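PDB 2HJP: phosphonopyruvate hydrolase from Variovorax sp., which hydrolyses the carbon-phosphorus bond of 3-phosphonopyruvate to give pyruvate and phosphate, using a divalent metal ion such as magnesium, manganese or cobalt. Local coordinates for residues A28-S42 / M67-D81. Sequence-based numbering, arbitrary orientation.
With MG (magnesium ion), chain C; PPR (phosphonopyruvate), chain G; XYS (alpha-D-xylopyranose), chain B.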
loop_
_atom_site.group_PDB
_atom_site.type_symbol
_atom_site.label_atom_id
_atom_site.label_comp_id
_atom_site.label_asym_id
_atom_site.label_seq_id
_atom_site.Cartn_x
_atom_site.Cartn_y
_atom_site.Cartn_z
ATOM N N ALA A 28 1.238 0.500 -20.389
ATOM C CA ALA A 28 0.943 1.934 -20.705
ATOM C C ALA A 28 2.067 2.489 -21.563
ATOM O O ALA A 28 1.845 3.275 -22.518
ATOM C CB ALA A 28 0.776 2.753 -19.400
ATOM N N LYS A 29 3.315 2.144 -21.202
ATOM C CA LYS A 29 4.449 2.596 -22.012
ATOM C C LYS A 29 4.332 2.061 -23.451
ATOM O O LYS A 29 4.617 2.799 -24.427
ATOM C CB LYS A 29 5.768 2.164 -21.362
ATOM C CG LYS A 29 7.060 2.635 -22.088
ATOM C CD LYS A 29 8.278 2.363 -21.153
ATOM C CE LYS A 29 9.557 3.035 -21.632
ATOM N NZ LYS A 29 10.688 2.758 -20.681
ATOM N N LEU A 30 3.889 0.811 -23.627
ATOM C CA LEU A 30 3.785 0.328 -24.993
ATOM C C LEU A 30 2.701 1.082 -25.754
ATOM O O LEU A 30 2.872 1.337 -26.950
ATOM C CB LEU A 30 3.539 -1.174 -25.025
ATOM C CG LEU A 30 4.741 -1.983 -24.489
ATOM C CD1 LEU A 30 4.314 -3.417 -24.173
ATOM C CD2 LEU A 30 5.899 -1.962 -25.518
ATOM N N ALA A 31 1.588 1.396 -25.085
ATOM C CA ALA A 31 0.498 2.155 -25.749
ATOM C C ALA A 31 1.039 3.503 -26.185
ATOM O O ALA A 31 0.752 3.946 -27.336
ATOM C CB ALA A 31 -0.713 2.386 -24.779
ATOM N N GLU A 32 1.831 4.156 -25.314
ATOM C CA GLU A 32 2.388 5.451 -25.680
ATOM C C GLU A 32 3.240 5.314 -26.927
ATOM O O GLU A 32 3.146 6.117 -27.869
ATOM C CB GLU A 32 3.242 6.066 -24.558
ATOM C CG GLU A 32 3.797 7.394 -25.031
ATOM C CD GLU A 32 4.500 8.211 -23.946
ATOM O OE1 GLU A 32 4.408 7.933 -22.760
ATOM O OE2 GLU A 32 5.153 9.196 -24.301
ATOM N N GLN A 33 4.097 4.298 -26.919
ATOM C CA GLN A 33 5.008 4.048 -28.014
ATOM C C GLN A 33 4.279 3.681 -29.296
ATOM O O GLN A 33 4.759 4.039 -30.385
ATOM C CB GLN A 33 6.044 2.966 -27.619
ATOM C CG GLN A 33 7.037 3.542 -26.580
ATOM C CD GLN A 33 8.159 2.559 -26.241
ATOM O OE1 GLN A 33 8.134 1.423 -26.691
ATOM N NE2 GLN A 33 9.133 2.999 -25.402
ATOM N N ALA A 34 3.148 2.998 -29.180
ATOM C CA ALA A 34 2.343 2.620 -30.378
ATOM C C ALA A 34 1.665 3.879 -30.981
ATOM O O ALA A 34 1.235 3.846 -32.108
ATOM C CB ALA A 34 1.310 1.578 -30.028
ATOM N N GLY A 35 1.602 4.978 -30.220
ATOM C CA GLY A 35 1.050 6.207 -30.741
ATOM C C GLY A 35 -0.334 6.569 -30.258
ATOM O O GLY A 35 -0.939 7.454 -30.849
ATOM N N PHE A 36 -0.876 5.893 -29.225
ATOM C CA PHE A 36 -2.210 6.296 -28.783
ATOM C C PHE A 36 -2.092 7.651 -28.104
ATOM O O PHE A 36 -1.031 8.019 -27.603
ATOM C CB PHE A 36 -2.827 5.245 -27.830
ATOM C CG PHE A 36 -3.233 4.003 -28.525
ATOM C CD1 PHE A 36 -4.444 3.954 -29.232
ATOM C CD2 PHE A 36 -2.379 2.903 -28.533
ATOM C CE1 PHE A 36 -4.817 2.833 -29.930
ATOM C CE2 PHE A 36 -2.725 1.733 -29.248
ATOM C CZ PHE A 36 -3.968 1.692 -29.956
ATOM N N GLY A 37 -3.196 8.392 -28.101
ATOM C CA GLY A 37 -3.270 9.717 -27.516
ATOM C C GLY A 37 -3.188 9.708 -25.998
ATOM O O GLY A 37 -2.571 10.589 -25.401
ATOM N N GLY A 38 -3.822 8.730 -25.370
ATOM C CA GLY A 38 -3.765 8.685 -23.924
ATOM C C GLY A 38 -3.934 7.237 -23.420
ATOM O O GLY A 38 -4.154 6.301 -24.232
ATOM N N ILE A 39 -3.795 7.061 -22.115
ATOM C CA ILE A 39 -3.944 5.781 -21.460
ATOM C C ILE A 39 -5.312 5.719 -20.746
ATOM O O ILE A 39 -5.756 6.725 -20.176
ATOM C CB ILE A 39 -2.804 5.581 -20.388
ATOM C CG1 ILE A 39 -1.418 5.723 -21.053
ATOM C CG2 ILE A 39 -2.981 4.220 -19.659
ATOM C CD1 ILE A 39 -1.062 4.689 -22.145
ATOM N N TRP A 40 -5.984 4.561 -20.816
ATOM C CA TRP A 40 -7.261 4.350 -20.132
ATOM C C TRP A 40 -6.910 3.455 -18.916
ATOM O O TRP A 40 -6.519 2.269 -19.081
ATOM C CB TRP A 40 -8.249 3.647 -21.092
ATOM C CG TRP A 40 -9.469 3.038 -20.482
ATOM C CD1 TRP A 40 -9.938 1.775 -20.694
ATOM C CD2 TRP A 40 -10.433 3.674 -19.616
ATOM N NE1 TRP A 40 -11.130 1.578 -20.020
ATOM C CE2 TRP A 40 -11.449 2.720 -19.350
ATOM C CE3 TRP A 40 -10.533 4.955 -19.047
ATOM C CZ2 TRP A 40 -12.560 3.009 -18.538
ATOM C CZ3 TRP A 40 -11.626 5.258 -18.242
ATOM C CH2 TRP A 40 -12.633 4.284 -17.986
ATOM N N GLY A 41 -7.043 4.020 -17.715
ATOM C CA GLY A 41 -6.726 3.281 -16.490
ATOM C C GLY A 41 -7.941 2.478 -16.073
ATOM O O GLY A 41 -8.577 2.700 -15.075
ATOM N N SER A 42 -8.231 1.512 -16.911
ATOM C CA SER A 42 -9.349 0.599 -16.825
ATOM C C SER A 42 -9.549 -0.195 -15.508
ATOM O O SER A 42 -8.657 -0.895 -15.091
ATOM C CB SER A 42 -9.181 -0.434 -17.968
ATOM O OG SER A 42 -10.229 -1.398 -17.862
ATOM N N MET A 67 -2.621 4.026 -10.803
ATOM C CA MET A 67 -2.709 5.228 -11.646
ATOM C C MET A 67 -1.461 6.054 -11.436
ATOM O O MET A 67 -0.896 6.598 -12.392
ATOM C CB MET A 67 -3.958 6.088 -11.362
ATOM C CG MET A 67 -5.313 5.381 -11.650
ATOM S SD MET A 67 -5.442 4.682 -13.343
ATOM C CE MET A 67 -5.143 2.950 -13.087
ATOM N N ARG A 68 -1.035 6.186 -10.180
ATOM C CA ARG A 68 0.200 6.932 -9.873
ATOM C C ARG A 68 1.412 6.392 -10.631
ATOM O O ARG A 68 2.195 7.148 -11.237
ATOM C CB ARG A 68 0.544 6.861 -8.371
ATOM C CG ARG A 68 1.312 8.093 -7.917
ATOM C CD ARG A 68 1.853 7.902 -6.463
ATOM N NE ARG A 68 0.678 7.638 -5.600
ATOM C CZ ARG A 68 -0.225 8.556 -5.252
ATOM N NH1 ARG A 68 -0.117 9.860 -5.645
ATOM N NH2 ARG A 68 -1.311 8.150 -4.573
ATOM N N ALA A 69 1.574 5.079 -10.553
ATOM C CA ALA A 69 2.663 4.423 -11.208
ATOM C C ALA A 69 2.578 4.614 -12.754
ATOM O O ALA A 69 3.573 4.862 -13.392
ATOM C CB ALA A 69 2.628 2.877 -10.815
ATOM N N ILE A 70 1.389 4.473 -13.336
ATOM C CA ILE A 70 1.277 4.689 -14.793
ATOM C C ILE A 70 1.595 6.158 -15.173
ATOM O O ILE A 70 2.325 6.425 -16.106
ATOM C CB ILE A 70 -0.154 4.364 -15.301
ATOM C CG1 ILE A 70 -0.370 2.835 -15.278
ATOM C CG2 ILE A 70 -0.368 5.017 -16.759
ATOM C CD1 ILE A 70 -1.802 2.394 -15.550
ATOM N N ALA A 71 1.037 7.126 -14.438
ATOM C CA ALA A 71 1.272 8.505 -14.785
ATOM C C ALA A 71 2.761 8.860 -14.625
ATOM O O ALA A 71 3.231 9.714 -15.336
ATOM C CB ALA A 71 0.370 9.438 -13.929
ATOM N N SER A 72 3.498 8.189 -13.732
ATOM C CA SER A 72 4.908 8.519 -13.540
ATOM C C SER A 72 5.781 7.870 -14.603
ATOM O O SER A 72 6.985 8.116 -14.699
ATOM C CB SER A 72 5.376 8.076 -12.132
ATOM O OG SER A 72 5.326 6.658 -12.019
ATOM N N THR A 73 5.170 7.022 -15.413
ATOM C CA THR A 73 5.904 6.334 -16.465
ATOM C C THR A 73 5.630 6.948 -17.858
ATOM O O THR A 73 6.515 6.980 -18.664
ATOM C CB THR A 73 5.490 4.841 -16.479
ATOM O OG1 THR A 73 5.858 4.264 -15.228
ATOM C CG2 THR A 73 6.165 4.007 -17.614
ATOM N N VAL A 74 4.401 7.392 -18.158
ATOM C CA VAL A 74 4.146 7.863 -19.511
ATOM C C VAL A 74 4.137 9.411 -19.555
ATOM O O VAL A 74 4.015 10.062 -18.521
ATOM C CB VAL A 74 2.762 7.262 -20.081
ATOM C CG1 VAL A 74 2.784 5.702 -20.030
ATOM C CG2 VAL A 74 1.598 7.724 -19.223
ATOM N N SER A 75 4.241 9.968 -20.752
ATOM C CA SER A 75 4.247 11.407 -20.931
ATOM C C SER A 75 2.893 11.843 -21.511
ATOM O O SER A 75 2.618 13.040 -21.635
ATOM C CB SER A 75 5.397 11.820 -21.905
ATOM O OG SER A 75 5.006 11.546 -23.267
ATOM N N ILE A 76 2.001 10.886 -21.818
ATOM C CA ILE A 76 0.722 11.251 -22.414
ATOM C C ILE A 76 -0.370 11.219 -21.310
ATOM O O ILE A 76 -0.147 10.602 -20.274
ATOM C CB ILE A 76 0.363 10.294 -23.601
ATOM C CG1 ILE A 76 0.330 8.836 -23.124
ATOM C CG2 ILE A 76 1.375 10.527 -24.751
ATOM C CD1 ILE A 76 1.613 8.189 -22.763
ATOM N N PRO A 77 -1.530 11.886 -21.510
ATOM C CA PRO A 77 -2.610 11.911 -20.500
ATOM C C PRO A 77 -3.167 10.542 -20.092
ATOM O O PRO A 77 -3.340 9.637 -20.926
ATOM C CB PRO A 77 -3.725 12.727 -21.177
ATOM C CG PRO A 77 -2.970 13.605 -22.137
ATOM C CD PRO A 77 -1.914 12.679 -22.702
ATOM N N LEU A 78 -3.514 10.446 -18.830
ATOM C CA LEU A 78 -4.083 9.228 -18.256
ATOM C C LEU A 78 -5.517 9.601 -17.870
ATOM O O LEU A 78 -5.734 10.612 -17.168
ATOM C CB LEU A 78 -3.313 8.840 -16.966
ATOM C CG LEU A 78 -4.019 7.785 -16.109
ATOM C CD1 LEU A 78 -4.233 6.512 -16.932
ATOM C CD2 LEU A 78 -3.123 7.511 -14.817
ATOM N N ILE A 79 -6.469 8.800 -18.336
ATOM C CA ILE A 79 -7.867 8.949 -18.035
ATOM C C ILE A 79 -8.096 7.801 -17.048
ATOM O O ILE A 79 -7.970 6.618 -17.435
ATOM C CB ILE A 79 -8.708 8.692 -19.280
ATOM C CG1 ILE A 79 -8.317 9.661 -20.398
ATOM C CG2 ILE A 79 -10.204 8.749 -18.903
ATOM C CD1 ILE A 79 -7.049 9.289 -21.155
ATOM N N ALA A 80 -8.409 8.128 -15.789
ATOM C CA ALA A 80 -8.651 7.088 -14.790
ATOM C C ALA A 80 -10.134 6.727 -14.599
ATOM O O ALA A 80 -10.989 7.618 -14.492
ATOM C CB ALA A 80 -8.044 7.543 -13.431
ATOM N N ASP A 81 -10.414 5.417 -14.526
ATOM C CA ASP A 81 -11.744 4.886 -14.272
ATOM C C ASP A 81 -12.010 4.896 -12.729
ATOM O O ASP A 81 -11.330 4.196 -11.988
ATOM C CB ASP A 81 -11.785 3.438 -14.784
ATOM C CG ASP A 81 -13.135 2.769 -14.616
ATOM O OD1 ASP A 81 -14.089 3.362 -14.054
ATOM O OD2 ASP A 81 -13.226 1.597 -15.066
HETATM MG MG MG C . -14.677 0.173 -15.492
HETATM C C1 PPR G . -13.420 -0.473 -17.907
HETATM O O1 PPR G . -12.565 -0.651 -18.868
HETATM O "O2'" PPR G . -13.222 -0.745 -16.753
HETATM C C2 PPR G . -14.718 0.137 -18.345
HETATM C C3 PPR G . -15.365 -0.019 -19.537
HETATM O O2 PPR G . -15.270 0.908 -17.407
HETATM P P PPR G . -16.387 -1.567 -19.439
HETATM O O1P PPR G . -17.422 -1.264 -18.320
HETATM O O2P PPR G . -15.400 -2.714 -19.095
HETATM O O3P PPR G . -17.043 -1.658 -20.736
HETATM C C1 XYS B . 8.846 9.219 -23.579
HETATM C C2 XYS B . 10.039 9.617 -22.663
HETATM C C3 XYS B . 9.598 10.842 -21.802
HETATM C C4 XYS B . 9.067 12.032 -22.675
HETATM C C5 XYS B . 8.202 11.639 -23.891
HETATM O O1 XYS B . 7.653 8.759 -22.898
HETATM O O2 XYS B . 10.348 8.525 -21.795
HETATM O O3 XYS B . 10.685 11.272 -20.934
HETATM O O4 XYS B . 8.517 13.155 -21.952
HETATM O O5 XYS B . 8.511 10.291 -24.480
HETATM O O HOH W 1 6.610 6.109 -21.838
HETATM O O HOH W 2 -16.078 1.490 -14.597
HETATM O O HOH W 3 -14.234 -0.789 -13.647
HETATM O O HOH W 4 -16.111 -1.348 -15.684
#
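Trp40 and Asp81 meet at the C-terminal ends of two neighbouring parallel strands, CH2 of the indole lying 3.4 Å from CB of Asp81, with ring and carboxylate planes only 13° apart. With its CG anti to the backbone N (chi1 165°), the indole reaches over the next strand, where CE3 and CZ3 rest on CG2 of Ile79. At the ring edge NE1 donates to O1 of phosphonopyruvate (2.9 Å), and OG of Ser42 donates to the same oxygen. OD2 of Asp81 binds the magnesium ion at 2.1 Å; O2 and O2' of phosphonopyruvate and three waters complete a six-coordinate site, while Gly43 N hydrogen-bonds to OD2 and Asp83 N to OD1.

Behind this site, strands 38-41 and 78-81 run nearly parallel. Ile39 N donates to Pro77 O, Ile79 N to Ile39 O, and Gly41 N to Ile79 O (2.8 Å, 176° at the hydrogen); the last link, Asp81 N to Gly41 O, is weak. SD of Met67 sits 3.7 Å from CA of Gly41, which has no side chain to obstruct it. On the helix-facing side Ile39 packs against Ile70, Val74, Ile76 and Leu78. CB of Ala28 touches CG2 of Ile70, joining helices 25-34 and 60-71, and CG1 of Val74 in the connection beyond the second helix. At the far end Ser75 OG donates to Glu32 OE2 (2.6 Å) from above the carboxylate plane, and that oxygen also accepts from O1 of a bound xylopyranose.

The contact thus spans the second and third strands of the TIM barrel and their preceding helices. Substrate carboxylate and metal are gripped from adjacent strands, and coordination by magnesium would probably polarise the ligand's carbonyl and carboxylate oxygens.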